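Long-range contact in E2A dna-binding protein (Human adenovirus 5, PDB 2WB0), which binds single-stranded DNA and, by forming multimers, unwinds the template without ATP during the elongation phase of viral strand-displacement replication: residues L97-C102 with H214-M219. Numbering follows the deposited sequence.
Sequences LWLHRC and HGHLLM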
ATOM      1  N   LEU A  97      -7.583   5.854  -1.426  1.00 14.32           N
ATOM      2  CA  LEU A  97      -8.486   5.363  -0.458  1.00 15.25           C
ATOM      3  C   LEU A  97      -9.438   4.483  -1.235  1.00 15.65           C
ATOM      4  O   LEU A  97     -10.206   5.024  -2.084  1.00 14.45           O
ATOM      5  CB  LEU A  97      -9.300   6.534   0.053  1.00 17.32           C
ATOM      6  CG  LEU A  97      -8.686   7.288   1.227  1.00 21.32           C
ATOM      7  CD1 LEU A  97      -7.185   7.066   1.747  1.00 18.66           C
ATOM      8  CD2 LEU A  97      -9.253   8.695   1.458  1.00 20.08           C
ATOM      9  N   TRP A  98      -9.447   3.166  -0.889  1.00 14.33           N
ATOM     10  CA  TRP A  98     -10.296   2.224  -1.575  1.00 15.77           C
ATOM     11  C   TRP A  98     -11.472   1.838  -0.660  1.00 16.68           C
ATOM     12  O   TRP A  98     -11.259   1.342   0.426  1.00 15.63           O
ATOM     13  CB  TRP A  98      -9.483   1.008  -2.016  1.00 14.95           C
ATOM     14  CG  TRP A  98     -10.308  -0.174  -2.511  1.00 15.91           C
ATOM     15  CD1 TRP A  98     -11.460  -0.157  -3.289  1.00 19.07           C
ATOM     16  CD2 TRP A  98      -9.958  -1.547  -2.337  1.00 13.87           C
ATOM     17  NE1 TRP A  98     -11.866  -1.452  -3.546  1.00 15.93           N
ATOM     18  CE2 TRP A  98     -10.956  -2.326  -2.983  1.00 14.55           C
ATOM     19  CE3 TRP A  98      -8.911  -2.191  -1.646  1.00 13.04           C
ATOM     20  CZ2 TRP A  98     -10.987  -3.721  -2.899  1.00 13.31           C
ATOM     21  CZ3 TRP A  98      -8.909  -3.605  -1.588  1.00 12.83           C
ATOM     22  CH2 TRP A  98      -9.945  -4.348  -2.237  1.00 16.42           C
ATOM     23  N   LEU A  99     -12.713   2.086  -1.110  1.00 15.81           N
ATOM     24  CA  LEU A  99     -13.900   1.739  -0.327  1.00 16.11           C
ATOM     25  C   LEU A  99     -14.089   0.291  -0.623  1.00 16.32           C
ATOM     26  O   LEU A  99     -14.748  -0.061  -1.621  1.00 15.75           O
ATOM     27  CB  LEU A  99     -15.136   2.540  -0.815  1.00 16.87           C
ATOM     28  CG  LEU A  99     -16.474   2.162  -0.105  1.00 24.21           C
ATOM     29  CD1 LEU A  99     -16.351   2.457   1.355  1.00 24.38           C
ATOM     30  CD2 LEU A  99     -17.619   3.041  -0.729  1.00 29.24           C
ATOM     31  N   HIS A 100     -13.503  -0.577   0.204  1.00 15.29           N
ATOM     32  CA  HIS A 100     -13.257  -1.947  -0.254  1.00 15.14           C
ATOM     33  C   HIS A 100     -14.462  -2.863  -0.162  1.00 14.64           C
ATOM     34  O   HIS A 100     -14.569  -3.773  -0.956  1.00 15.47           O
ATOM     35  CB  HIS A 100     -12.098  -2.588   0.549  1.00 14.08           C
ATOM     36  CG  HIS A 100     -12.222  -2.425   2.032  1.00 12.47           C
ATOM     37  ND1 HIS A 100     -12.902  -3.325   2.854  1.00 12.79           N
ATOM     38  CD2 HIS A 100     -11.751  -1.449   2.838  1.00 11.73           C
ATOM     39  CE1 HIS A 100     -12.830  -2.877   4.099  1.00 14.68           C
ATOM     40  NE2 HIS A 100     -12.129  -1.744   4.116  1.00 14.94           N
ATOM     41  N   ARG A 101     -15.318  -2.680   0.856  1.00 16.17           N
ATOM     42  CA  ARG A 101     -16.494  -3.526   1.115  1.00 15.73           C
ATOM     43  C   ARG A 101     -16.145  -4.980   1.282  1.00 16.03           C
ATOM     44  O   ARG A 101     -16.922  -5.885   0.918  1.00 15.65           O
ATOM     45  CB  ARG A 101     -17.566  -3.337   0.012  1.00 17.67           C
ATOM     46  CG  ARG A 101     -18.087  -1.921  -0.001  1.00 22.51           C
ATOM     47  CD  ARG A 101     -19.308  -1.708  -0.859  1.00 32.91           C
ATOM     48  NE  ARG A 101     -19.417  -0.261  -1.052  1.00 41.42           N
ATOM     49  CZ  ARG A 101     -20.307   0.359  -1.835  1.00 47.73           C
ATOM     50  NH1 ARG A 101     -21.215  -0.336  -2.516  1.00 50.81           N
ATOM     51  NH2 ARG A 101     -20.304   1.688  -1.930  1.00 49.07           N
ATOM     52  N   CYS A 102     -14.950  -5.214   1.797  1.00 14.81           N
ATOM     53  CA  CYS A 102     -14.470  -6.583   2.041  1.00 15.59           C
ATOM     54  C   CYS A 102     -14.705  -7.050   3.480  1.00 15.63           C
ATOM     55  O   CYS A 102     -14.452  -8.224   3.819  1.00 14.43           O
ATOM     56  CB  CYS A 102     -12.973  -6.708   1.700  1.00 14.15           C
ATOM     57  SG  CYS A 102     -12.636  -6.738  -0.078  1.00 17.30           S
ATOM     58  N   HIS A 214     -14.201   4.827   7.853  1.00 22.15           N
ATOM     59  CA  HIS A 214     -13.946   3.559   8.490  1.00 22.83           C
ATOM     60  C   HIS A 214     -13.981   2.382   7.517  1.00 20.69           C
ATOM     61  O   HIS A 214     -13.419   1.332   7.804  1.00 20.50           O
ATOM     62  CB  HIS A 214     -15.013   3.243   9.577  1.00 22.55           C
ATOM     63  CG  HIS A 214     -14.756   3.894  10.913  1.00 26.71           C
ATOM     64  ND1 HIS A 214     -15.766   4.118  11.835  1.00 29.00           N
ATOM     65  CD2 HIS A 214     -13.611   4.345  11.492  1.00 23.13           C
ATOM     66  CE1 HIS A 214     -15.256   4.678  12.921  1.00 27.00           C
ATOM     67  NE2 HIS A 214     -13.956   4.844  12.732  1.00 25.54           N
ATOM     68  N   GLY A 215     -14.672   2.581   6.403  1.00 19.36           N
ATOM     69  CA  GLY A 215     -14.756   1.596   5.319  1.00 18.62           C
ATOM     70  C   GLY A 215     -13.703   1.786   4.217  1.00 16.23           C
ATOM     71  O   GLY A 215     -13.711   1.064   3.260  1.00 17.09           O
ATOM     72  N   HIS A 216     -12.872   2.807   4.292  1.00 17.23           N
ATOM     73  CA  HIS A 216     -11.816   3.026   3.275  1.00 16.48           C
ATOM     74  C   HIS A 216     -10.491   2.376   3.653  1.00 16.33           C
ATOM     75  O   HIS A 216     -10.068   2.457   4.800  1.00 16.65           O
ATOM     76  CB  HIS A 216     -11.601   4.528   3.096  1.00 17.11           C
ATOM     77  CG  HIS A 216     -12.692   5.198   2.302  1.00 20.33           C
ATOM     78  ND1 HIS A 216     -13.865   5.643   2.877  1.00 23.94           N
ATOM     79  CD2 HIS A 216     -12.770   5.506   0.986  1.00 17.71           C
ATOM     80  CE1 HIS A 216     -14.647   6.152   1.934  1.00 23.75           C
ATOM     81  NE2 HIS A 216     -14.010   6.066   0.776  1.00 25.06           N
ATOM     82  N   LEU A 217      -9.773   1.810   2.670  1.00 15.65           N
ATOM     83  CA  LEU A 217      -8.439   1.325   2.973  1.00 13.52           C
ATOM     84  C   LEU A 217      -7.447   2.324   2.334  1.00 14.55           C
ATOM     85  O   LEU A 217      -7.485   2.566   1.123  1.00 13.48           O
ATOM     86  CB  LEU A 217      -8.226  -0.095   2.371  1.00 14.99           C
ATOM     87  CG  LEU A 217      -6.777  -0.639   2.352  1.00 15.86           C
ATOM     88  CD1 LEU A 217      -6.166  -0.777   3.820  1.00 11.74           C
ATOM     89  CD2 LEU A 217      -6.658  -2.005   1.545  1.00 13.41           C
ATOM     90  N   LEU A 218      -6.528   2.834   3.140  1.00 12.68           N
ATOM     91  CA  LEU A 218      -5.449   3.614   2.604  1.00 13.56           C
ATOM     92  C   LEU A 218      -4.457   2.617   2.055  1.00 12.57           C
ATOM     93  O   LEU A 218      -3.930   1.772   2.808  1.00 12.78           O
ATOM     94  CB  LEU A 218      -4.761   4.307   3.759  1.00 13.40           C
ATOM     95  CG  LEU A 218      -3.734   5.406   3.618  1.00 16.09           C
ATOM     96  CD1 LEU A 218      -2.660   5.486   4.638  1.00 14.08           C
ATOM     97  CD2 LEU A 218      -3.456   6.150   2.291  1.00 11.15           C
ATOM     98  N   MET A 219      -4.194   2.731   0.771  1.00 14.32           N
ATOM     99  CA  MET A 219      -3.324   1.770   0.048  1.00 13.17           C
ATOM    100  C   MET A 219      -2.388   2.489  -0.875  1.00 13.46           C
ATOM    101  O   MET A 219      -2.737   3.538  -1.452  1.00 14.62           O
ATOM    102  CB  MET A 219      -4.193   0.770  -0.732  1.00 13.46           C
ATOM    103  CG  MET A 219      -5.068   1.402  -1.906  1.00 11.86           C
ATOM    104  SD  MET A 219      -6.097   0.136  -2.696  1.00 17.02           S
ATOM    105  CE  MET A 219      -5.978   0.752  -4.344  1.00 19.36           C
TER
HETATM  106  O   HOH W   1     -11.527  -0.058   6.371  1.00 20.27           O
HETATM  107  O   HOH W   2     -15.575  -0.896   3.049  1.00 17.32           O
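Gly-215 O takes two donors at the turn around His-100, one strong and one weak. A water that also accepts from Arg-101 N donates to Gly-215 O, and His-100 N reaches the same Gly-215 O weakly at 3.5 Å. The His-100 ring is held at both nitrogens: ND1 accepts from Cys-102 N at 3.0 Å, and NE2 bonds a second water that donates to His-214 O. Its CG stands between the backbone N and the carbonyl carbon (chi1 48°), which turns the ring edge toward the backbone of His-216 and Leu-217. Strands 95-99 and 216-220 form a two-stranded antiparallel ribbon here. Trp-98 and Leu-217 form a hydrogen-bonded pair of it, with Leu-217 N to Trp-98 O at 2.7 Å and Trp-98 N to Leu-217 O at 2.9 Å. On their face, Leu-217 CD2 meets Trp-98 CE3 obliquely. Met-219 SD touches Trp-98 CB and comes obliquely to the indole, 5.0 Å from the centroid of its six-membered ring, a Met-aromatic contact. Phe-275 and Leu-242 also pack here, and the Trp-98 side chain is about 8 Å from a bound zinc ion. On the other face, Leu-99 CD1 sits over the His-216 ring as a CH-pi contact. Leu-97 CB touches His-216 CD2.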